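Local coordinates for protein adhesin LabA (Helicobacter pylori, PDB 6GMM) that probably binds LacdiNAc-bearing glycans of the gastric mucosa as a lectin-like bacterial adhesin, helping Helicobacter pylori attach to its host, at residues Ala188-Leu191 and Leu192-Ser196; Ser6-Tyr9 and Glu10-Asn13; Ala386-Ser389 and Ser390-Lys394. One frame throughout, in Å; residues are numbered along the deposited sequence.

Interaction 1: Ala188-Leu191 and Leu192-Ser196; sequences AQVL and LEQAS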
ATOM      1  N   ALA A 188       0.145   6.112 -12.544  1.00 23.46           N
ATOM      2  CA  ALA A 188      -0.195   4.939 -11.743  1.00 22.97           C
ATOM      3  C   ALA A 188      -1.671   4.567 -11.727  1.00 29.48           C
ATOM      4  O   ALA A 188      -1.972   3.388 -11.574  1.00 29.56           O
ATOM      5  CB  ALA A 188       0.318   5.116 -10.333  1.00 23.56           C
ATOM      6  N   GLN A 189      -2.591   5.536 -11.882  1.00 27.35           N
ATOM      7  CA  GLN A 189      -4.031   5.244 -11.884  1.00 27.72           C
ATOM      8  C   GLN A 189      -4.390   4.411 -13.112  1.00 31.55           C
ATOM      9  O   GLN A 189      -5.049   3.368 -12.995  1.00 32.12           O
ATOM     10  CB  GLN A 189      -4.839   6.544 -11.889  1.00 30.20           C
ATOM     11  CG  GLN A 189      -6.072   6.507 -11.020  1.00 48.98           C
ATOM     12  CD  GLN A 189      -6.800   7.826 -11.046  1.00 73.54           C
ATOM     13  OE1 GLN A 189      -6.204   8.911 -11.057  1.00 71.59           O
ATOM     14  NE2 GLN A 189      -8.114   7.757 -11.041  1.00 69.15           N
ATOM     15  N   VAL A 190      -3.933   4.875 -14.288  1.00 26.01           N
ATOM     16  CA  VAL A 190      -4.133   4.223 -15.599  1.00 24.01           C
ATOM     17  C   VAL A 190      -3.497   2.826 -15.586  1.00 24.65           C
ATOM     18  O   VAL A 190      -4.167   1.851 -15.918  1.00 24.06           O
ATOM     19  CB  VAL A 190      -3.559   5.117 -16.731  1.00 27.73           C
ATOM     20  CG1 VAL A 190      -3.535   4.400 -18.077  1.00 26.99           C
ATOM     21  CG2 VAL A 190      -4.338   6.424 -16.833  1.00 28.71           C
ATOM     22  N   LEU A 191      -2.212   2.737 -15.201  1.00 19.45           N
ATOM     23  CA  LEU A 191      -1.456   1.480 -15.166  1.00 18.74           C
ATOM     24  C   LEU A 191      -2.062   0.436 -14.251  1.00 19.88           C
ATOM     25  O   LEU A 191      -2.185  -0.716 -14.662  1.00 19.84           O
ATOM     26  CB  LEU A 191       0.017   1.728 -14.840  1.00 19.14           C
ATOM     27  CG  LEU A 191       0.710   2.649 -15.846  1.00 23.63           C
ATOM     28  CD1 LEU A 191       2.109   2.955 -15.434  1.00 24.16           C
ATOM     29  CD2 LEU A 191       0.623   2.087 -17.266  1.00 27.36           C
ATOM     30  N   LEU A 192      -2.506   0.829 -13.056  1.00 16.93           N
ATOM     31  CA  LEU A 192      -3.162  -0.109 -12.144  1.00 16.72           C
ATOM     32  C   LEU A 192      -4.486  -0.626 -12.705  1.00 22.20           C
ATOM     33  O   LEU A 192      -4.855  -1.772 -12.433  1.00 23.06           O
ATOM     34  CB  LEU A 192      -3.347   0.499 -10.746  1.00 16.65           C
ATOM     35  CG  LEU A 192      -2.061   0.563  -9.928  1.00 20.18           C
ATOM     36  CD1 LEU A 192      -2.236   1.461  -8.774  1.00 21.49           C
ATOM     37  CD2 LEU A 192      -1.595  -0.845  -9.460  1.00 20.45           C
ATOM     38  N   GLU A 193      -5.175   0.199 -13.521  1.00 19.43           N
ATOM     39  CA  GLU A 193      -6.406  -0.206 -14.185  1.00 19.91           C
ATOM     40  C   GLU A 193      -6.066  -1.272 -15.247  1.00 21.28           C
ATOM     41  O   GLU A 193      -6.762  -2.300 -15.346  1.00 18.70           O
ATOM     42  CB  GLU A 193      -7.136   1.006 -14.802  1.00 22.14           C
ATOM     43  CG  GLU A 193      -8.332   0.637 -15.685  1.00 41.00           C
ATOM     44  CD  GLU A 193      -9.418  -0.218 -15.046  1.00 82.47           C
ATOM     45  OE1 GLU A 193      -9.808   0.071 -13.889  1.00 87.56           O
ATOM     46  OE2 GLU A 193      -9.890  -1.171 -15.708  1.00 81.41           O
ATOM     47  N   GLN A 194      -4.945  -1.042 -16.000  1.00 18.38           N
ATOM     48  CA  GLN A 194      -4.448  -1.956 -17.025  1.00 17.86           C
ATOM     49  C   GLN A 194      -4.145  -3.288 -16.360  1.00 21.71           C
ATOM     50  O   GLN A 194      -4.566  -4.329 -16.859  1.00 23.30           O
ATOM     51  CB  GLN A 194      -3.172  -1.415 -17.706  1.00 18.57           C
ATOM     52  CG  GLN A 194      -3.337  -0.180 -18.594  1.00 17.94           C
ATOM     53  CD  GLN A 194      -4.717  -0.032 -19.171  1.00 35.47           C
ATOM     54  OE1 GLN A 194      -5.216  -0.879 -19.927  1.00 30.92           O
ATOM     55  NE2 GLN A 194      -5.366   1.053 -18.806  1.00 24.68           N
ATOM     56  N   ALA A 195      -3.488  -3.245 -15.193  1.00 17.73           N
ATOM     57  CA  ALA A 195      -3.127  -4.436 -14.430  1.00 16.96           C
ATOM     58  C   ALA A 195      -4.405  -5.168 -14.010  1.00 20.35           C
ATOM     59  O   ALA A 195      -4.412  -6.394 -13.991  1.00 19.22           O
ATOM     60  CB  ALA A 195      -2.336  -4.032 -13.201  1.00 16.77           C
ATOM     61  N   SER A 196      -5.486  -4.419 -13.676  1.00 17.41           N
ATOM     62  CA  SER A 196      -6.741  -5.044 -13.235  1.00 17.72           C
ATOM     63  C   SER A 196      -7.448  -5.706 -14.377  1.00 26.16           C
ATOM     64  O   SER A 196      -8.031  -6.768 -14.189  1.00 28.96           O
ATOM     65  CB  SER A 196      -7.655  -4.041 -12.540  1.00 19.73           C
ATOM     66  OG  SER A 196      -8.768  -4.714 -11.975  1.00 27.47           O
TER
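Q194 folds back over the preceding turn and bonds to the backbone of V190, four residues earlier in the same alpha-helix. The carbonyl O of V190 takes two bonds from this one residue. Q194 N gives the regular i to i+4 helix bond to V190 O, at 3.0 Å and in the carbonyl plane. Q194 NE2 reaches the same V190 O at 3.2 Å, from above that plane. This second bond is bent, with an N-H...O angle of 139°, and the oxygen lies somewhat out of the plane of the Q194 amide. A bend at chi2 of -26° turns the Q194 chain back and brings its amide over the carbonyl. V190 and Q194 lie side by side and point the same way. CG1 of V190 sits alongside the amide, 3.9 Å from Q194 NE2.

The other bonds across the two segments are backbone ones: L192 N to A188 O, E193 N to Q189 O and A195 N to L191 O. L192 also lays its side chain against the A188 carbonyl, with CG 3.3 Å from A188 O.

The two segments form the start of helix 188-205, within the SabA-like adhesion domain. Three helices pack round this first part. A188, L191, L192 and A195 face helix 57-76, through V62, L66, A65 and A69. A188, L192 and A195 also touch helix 239-264. L191 and Q194 meet helix 128-145, where Q194 rests on A137, I140 and I141. Q189 and E193 are exposed. N187, just before the helix, accepts a bond through its side-chain OD1 from V190 N in the first turn.

Interaction 2: Ser6-Tyr9 and Glu10-Asn13; sequences SDSY and ERLN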
ATOM      1  N   SER A   6      -8.839  -6.241  40.498  1.00 53.13           N
ATOM      2  CA  SER A   6      -8.011  -6.385  39.298  1.00 50.58           C
ATOM      3  C   SER A   6      -8.607  -5.567  38.165  1.00 52.05           C
ATOM      4  O   SER A   6      -7.870  -4.949  37.394  1.00 47.51           O
ATOM      5  CB  SER A   6      -7.903  -7.847  38.894  1.00 54.82           C
ATOM      6  OG  SER A   6      -6.991  -7.970  37.816  1.00 65.96           O
ATOM      7  N   ASP A   7      -9.952  -5.540  38.096  1.00 52.35           N
ATOM      8  CA  ASP A   7     -10.721  -4.791  37.103  1.00 51.91           C
ATOM      9  C   ASP A   7     -10.507  -3.295  37.306  1.00 53.99           C
ATOM     10  O   ASP A   7     -10.315  -2.565  36.330  1.00 51.31           O
ATOM     11  CB  ASP A   7     -12.223  -5.130  37.216  1.00 55.43           C
ATOM     12  CG  ASP A   7     -12.624  -6.491  36.672  1.00 66.78           C
ATOM     13  OD1 ASP A   7     -12.090  -6.893  35.605  1.00 65.05           O
ATOM     14  OD2 ASP A   7     -13.509  -7.135  37.283  1.00 76.46           O
ATOM     15  N   SER A   8     -10.507  -2.858  38.582  1.00 51.50           N
ATOM     16  CA  SER A   8     -10.304  -1.472  38.972  1.00 50.88           C
ATOM     17  C   SER A   8      -8.902  -0.979  38.615  1.00 52.86           C
ATOM     18  O   SER A   8      -8.748   0.201  38.269  1.00 51.85           O
ATOM     19  CB  SER A   8     -10.550  -1.301  40.466  1.00 57.71           C
ATOM     20  OG  SER A   8     -11.903  -1.566  40.796  1.00 73.35           O
ATOM     21  N   TYR A   9      -7.887  -1.879  38.691  1.00 47.17           N
ATOM     22  CA  TYR A   9      -6.504  -1.534  38.395  1.00 44.65           C
ATOM     23  C   TYR A   9      -6.278  -1.372  36.912  1.00 46.19           C
ATOM     24  O   TYR A   9      -5.669  -0.380  36.517  1.00 44.38           O
ATOM     25  CB  TYR A   9      -5.509  -2.495  39.056  1.00 46.74           C
ATOM     26  CG  TYR A   9      -4.990  -1.963  40.381  1.00 50.81           C
ATOM     27  CD1 TYR A   9      -3.844  -1.175  40.440  1.00 52.20           C
ATOM     28  CD2 TYR A   9      -5.651  -2.239  41.578  1.00 53.16           C
ATOM     29  CE1 TYR A   9      -3.365  -0.680  41.653  1.00 54.35           C
ATOM     30  CE2 TYR A   9      -5.191  -1.734  42.795  1.00 54.84           C
ATOM     31  CZ  TYR A   9      -4.044  -0.958  42.827  1.00 63.00           C
ATOM     32  OH  TYR A   9      -3.559  -0.476  44.019  1.00 66.66           O
ATOM     33  N   GLU A  10      -6.819  -2.295  36.084  1.00 42.08           N
ATOM     34  CA  GLU A  10      -6.722  -2.210  34.625  1.00 40.93           C
ATOM     35  C   GLU A  10      -7.455  -0.947  34.125  1.00 42.96           C
ATOM     36  O   GLU A  10      -6.971  -0.280  33.208  1.00 40.71           O
ATOM     37  CB  GLU A  10      -7.233  -3.505  33.952  1.00 43.17           C
ATOM     38  CG  GLU A  10      -6.863  -3.673  32.477  1.00 55.28           C
ATOM     39  CD  GLU A  10      -5.388  -3.653  32.088  1.00 80.85           C
ATOM     40  OE1 GLU A  10      -4.598  -4.411  32.699  1.00 81.39           O
ATOM     41  OE2 GLU A  10      -5.035  -2.918  31.135  1.00 63.41           O
ATOM     42  N   ARG A  11      -8.562  -0.586  34.802  1.00 39.65           N
ATOM     43  CA  ARG A  11      -9.389   0.596  34.537  1.00 38.91           C
ATOM     44  C   ARG A  11      -8.583   1.865  34.818  1.00 39.85           C
ATOM     45  O   ARG A  11      -8.585   2.782  34.001  1.00 37.99           O
ATOM     46  CB  ARG A  11     -10.620   0.573  35.459  1.00 42.09           C
ATOM     47  CG  ARG A  11     -11.902   1.119  34.844  1.00 54.12           C
ATOM     48  CD  ARG A  11     -13.085   0.191  35.107  1.00 66.60           C
ATOM     49  NE  ARG A  11     -13.296  -0.072  36.535  1.00 77.78           N
ATOM     50  CZ  ARG A  11     -13.845  -1.181  37.024  1.00 93.96           C
ATOM     51  NH1 ARG A  11     -14.246  -2.150  36.206  1.00 80.32           N
ATOM     52  NH2 ARG A  11     -13.992  -1.334  38.335  1.00 80.00           N
ATOM     53  N   LEU A  12      -7.900   1.913  35.988  1.00 35.37           N
ATOM     54  CA  LEU A  12      -7.081   3.049  36.378  1.00 33.73           C
ATOM     55  C   LEU A  12      -5.883   3.173  35.457  1.00 37.55           C
ATOM     56  O   LEU A  12      -5.621   4.273  34.967  1.00 34.89           O
ATOM     57  CB  LEU A  12      -6.654   2.947  37.851  1.00 34.52           C
ATOM     58  CG  LEU A  12      -5.721   4.034  38.401  1.00 37.94           C
ATOM     59  CD1 LEU A  12      -6.404   5.393  38.472  1.00 36.88           C
ATOM     60  CD2 LEU A  12      -5.199   3.643  39.773  1.00 39.57           C
ATOM     61  N   ASN A  13      -5.207   2.035  35.164  1.00 36.62           N
ATOM     62  CA  ASN A  13      -4.039   1.999  34.282  1.00 36.02           C
ATOM     63  C   ASN A  13      -4.322   2.575  32.906  1.00 39.00           C
ATOM     64  O   ASN A  13      -3.517   3.365  32.409  1.00 37.95           O
ATOM     65  CB  ASN A  13      -3.422   0.601  34.185  1.00 38.04           C
ATOM     66  CG  ASN A  13      -2.145   0.559  33.369  1.00 56.01           C
ATOM     67  OD1 ASN A  13      -1.251   1.412  33.492  1.00 49.80           O
ATOM     68  ND2 ASN A  13      -2.044  -0.424  32.498  1.00 48.84           N
TER
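R11 lays its guanidinium back along the helix, over the backbone of D7 and S8. The group presents one face to this turn. D7 O lies 3.7 Å from the guanidinium plane, offset toward its rim, and S8 N stands over the same face. The two ends of the group go to different residues. NH1 of R11 comes to 3.7 Å from D7 CB, while NH2 of R11 is 3.2 Å from S8 OG. Bends at chi2 and chi3 (133° and 56°) turn the arginine back toward the start of the helix instead of letting it run straight out.

The serine hydroxyl also has a partner one turn earlier. S8 OG is hydrogen-bonded to D4 O, and its place beside the backbone N (chi1 -65°) directs it that way. The D7 carboxylate stays apart from the arginine. D7 OD2 and R11 NH1 are 5.2 Å apart, so any attraction between them acts at a distance, without direct contact.

Beneath the side chains runs the regular helix ladder. E10 N bonds to S6 O, R11 N to D7 O and L12 N to S8 O. N13 N to Y9 O is the shortest of these at 2.8 Å.

The other sides of the helix meet the rest of the fold. Y9 and N13 touch helix 439-452, and E10 OE1 is hydrogen-bonded to S449 OG there. L12 is buried against I402, A405 and I406 of helix 388-408. The arrangement is that of an amphipathic helix in a helical bundle, with D7 and R11 on its exposed side and L12 in the packed interface.

Interaction 3: Ala386-Ser389 and Ser390-Lys394; sequences ANFS and SQYQK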
ATOM      1  N   ALA A 386      -5.585  20.725  16.101  1.00 25.89           N
ATOM      2  CA  ALA A 386      -6.867  20.927  15.421  1.00 26.01           C
ATOM      3  C   ALA A 386      -8.046  20.962  16.393  1.00 30.76           C
ATOM      4  O   ALA A 386      -9.031  21.655  16.129  1.00 29.71           O
ATOM      5  CB  ALA A 386      -7.087  19.839  14.413  1.00 25.49           C
ATOM      6  N   ASN A 387      -7.937  20.227  17.518  1.00 27.53           N
ATOM      7  CA  ASN A 387      -9.018  20.136  18.504  1.00 27.88           C
ATOM      8  C   ASN A 387      -8.576  20.507  19.901  1.00 31.23           C
ATOM      9  O   ASN A 387      -9.115  19.952  20.857  1.00 31.72           O
ATOM     10  CB  ASN A 387      -9.590  18.708  18.508  1.00 29.63           C
ATOM     11  CG  ASN A 387     -10.110  18.267  17.179  1.00 42.52           C
ATOM     12  OD1 ASN A 387     -11.277  18.498  16.834  1.00 37.76           O
ATOM     13  ND2 ASN A 387      -9.248  17.627  16.407  1.00 28.30           N
ATOM     14  N   PHE A 388      -7.670  21.512  20.037  1.00 28.03           N
ATOM     15  CA  PHE A 388      -7.040  21.927  21.295  1.00 26.65           C
ATOM     16  C   PHE A 388      -8.006  22.169  22.444  1.00 32.30           C
ATOM     17  O   PHE A 388      -7.829  21.574  23.511  1.00 29.21           O
ATOM     18  CB  PHE A 388      -6.115  23.128  21.108  1.00 28.10           C
ATOM     19  CG  PHE A 388      -5.197  23.287  22.294  1.00 29.22           C
ATOM     20  CD1 PHE A 388      -4.086  22.466  22.449  1.00 31.40           C
ATOM     21  CD2 PHE A 388      -5.488  24.199  23.304  1.00 30.99           C
ATOM     22  CE1 PHE A 388      -3.270  22.571  23.594  1.00 32.87           C
ATOM     23  CE2 PHE A 388      -4.678  24.295  24.443  1.00 33.31           C
ATOM     24  CZ  PHE A 388      -3.563  23.497  24.569  1.00 30.51           C
ATOM     25  N   SER A 389      -9.003  23.049  22.232  1.00 32.77           N
ATOM     26  CA  SER A 389     -10.020  23.413  23.211  1.00 33.61           C
ATOM     27  C   SER A 389     -10.629  22.144  23.844  1.00 34.18           C
ATOM     28  O   SER A 389     -10.576  21.974  25.064  1.00 32.30           O
ATOM     29  CB  SER A 389     -11.104  24.237  22.523  1.00 40.70           C
ATOM     30  OG  SER A 389     -12.265  24.398  23.321  1.00 54.06           O
ATOM     31  N   SER A 390     -11.173  21.258  22.998  1.00 28.00           N
ATOM     32  CA  SER A 390     -11.812  19.996  23.374  1.00 28.28           C
ATOM     33  C   SER A 390     -10.848  18.982  23.979  1.00 31.00           C
ATOM     34  O   SER A 390     -11.220  18.258  24.901  1.00 30.31           O
ATOM     35  CB  SER A 390     -12.482  19.373  22.155  1.00 33.48           C
ATOM     36  OG  SER A 390     -13.034  18.123  22.527  1.00 50.84           O
ATOM     37  N   GLN A 391      -9.635  18.894  23.427  1.00 27.66           N
ATOM     38  CA  GLN A 391      -8.593  17.978  23.887  1.00 27.03           C
ATOM     39  C   GLN A 391      -8.080  18.364  25.268  1.00 33.01           C
ATOM     40  O   GLN A 391      -7.879  17.492  26.114  1.00 32.61           O
ATOM     41  CB  GLN A 391      -7.452  17.896  22.860  1.00 27.52           C
ATOM     42  CG  GLN A 391      -7.756  17.058  21.606  1.00 23.44           C
ATOM     43  CD  GLN A 391      -8.069  15.612  21.945  1.00 37.09           C
ATOM     44  OE1 GLN A 391      -7.170  14.775  22.082  1.00 30.34           O
ATOM     45  NE2 GLN A 391      -9.355  15.291  22.097  1.00 27.16           N
ATOM     46  N   TYR A 392      -7.941  19.677  25.520  1.00 31.39           N
ATOM     47  CA  TYR A 392      -7.508  20.221  26.805  1.00 30.79           C
ATOM     48  C   TYR A 392      -8.556  19.980  27.895  1.00 35.14           C
ATOM     49  O   TYR A 392      -8.201  19.565  29.001  1.00 33.10           O
ATOM     50  CB  TYR A 392      -7.082  21.693  26.662  1.00 32.82           C
ATOM     51  CG  TYR A 392      -6.543  22.345  27.921  1.00 36.94           C
ATOM     52  CD1 TYR A 392      -5.518  21.751  28.658  1.00 39.05           C
ATOM     53  CD2 TYR A 392      -6.991  23.598  28.325  1.00 38.61           C
ATOM     54  CE1 TYR A 392      -5.014  22.354  29.814  1.00 39.74           C
ATOM     55  CE2 TYR A 392      -6.508  24.200  29.482  1.00 40.17           C
ATOM     56  CZ  TYR A 392      -5.511  23.581  30.217  1.00 48.44           C
ATOM     57  OH  TYR A 392      -5.012  24.200  31.336  1.00 52.88           O
ATOM     58  N   GLN A 393      -9.851  20.166  27.559  1.00 33.19           N
ATOM     59  CA  GLN A 393     -10.994  19.886  28.441  1.00 32.33           C
ATOM     60  C   GLN A 393     -10.975  18.386  28.789  1.00 34.65           C
ATOM     61  O   GLN A 393     -11.250  18.023  29.925  1.00 34.63           O
ATOM     62  CB  GLN A 393     -12.314  20.208  27.713  1.00 33.80           C
ATOM     63  CG  GLN A 393     -13.550  20.070  28.587  1.00 56.72           C
ATOM     64  CD  GLN A 393     -14.806  20.457  27.860  1.00 84.01           C
ATOM     65  OE1 GLN A 393     -15.547  19.607  27.353  1.00 78.36           O
ATOM     66  NE2 GLN A 393     -15.090  21.755  27.813  1.00 81.58           N
ATOM     67  N   LYS A 394     -10.647  17.529  27.809  1.00 29.70           N
ATOM     68  CA  LYS A 394     -10.568  16.075  27.995  1.00 29.90           C
ATOM     69  C   LYS A 394      -9.483  15.678  29.036  1.00 35.46           C
ATOM     70  O   LYS A 394      -9.717  14.770  29.841  1.00 35.75           O
ATOM     71  CB  LYS A 394     -10.377  15.350  26.653  1.00 29.80           C
TER
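F388 and Y392 stand side by side, one turn apart on the helix, and point the same way. Their planes are nearly parallel, at 16°, but slid apart. The centroids are 5.9 Å from each other and the rings barely overlap, so this is no full stack. Contact is made by the CB of Y392, which lies over one face of the F388 ring near its rim, 4.2 Å from F388 CE2. Both side chains leave the backbone with CG opposite the N (chi1 -164° and -177°), which explains their shared direction. Both are buried, and this is the packed side of the contact. Its closest approach is at the backbone, where Y392 CB lies 3.2 Å from F388 O.

The backbone beneath is also close. Y392 N bonds to F388 O at 2.8 Å. Q391 N bonds to N387 O at the same length. N387 is the N-cap residue, but its side chain makes no capping bond. Its ND2 turns back to Y383 O in the preceding helix. CG of Q391 packs at 3.3 Å from N387 O.

The loose side carries S389, S390 and Q393, all exposed. Here the helix bond from Q393 N to S389 O is longer, at 3.2 Å, and the side chains of these residues make little contact with one another.

N387 marks the break between helix 369-386 and helix 388-408. The aromatic pair faces I26 of helix 4-28, and Q391 touches L22 of that helix. Y281 meets the F388 ring edge-to-face. Y392 OH is hydrogen-bonded to the backbone O of D433, at the start of strand 433-437.

The three contacts are all local: interactions 1 and 2 lie within one helix each, and interaction 3 spans the start of a helix. None touches another. Interactions 2 and 3 belong to the same end of the elongated chain. Their centres are 25 Å apart and their nearest atoms about 12 Å. Two helices join them: helix 4-28 holds interaction 2 and packs on the residues of interaction 3 through L22 and I26, while L12 of interaction 2 meets the far part of helix 388-408, which interaction 3 begins. Interaction 1 lies apart in another helical region, its centre 51 Å from that of interaction 2 and 42 Å from that of interaction 3.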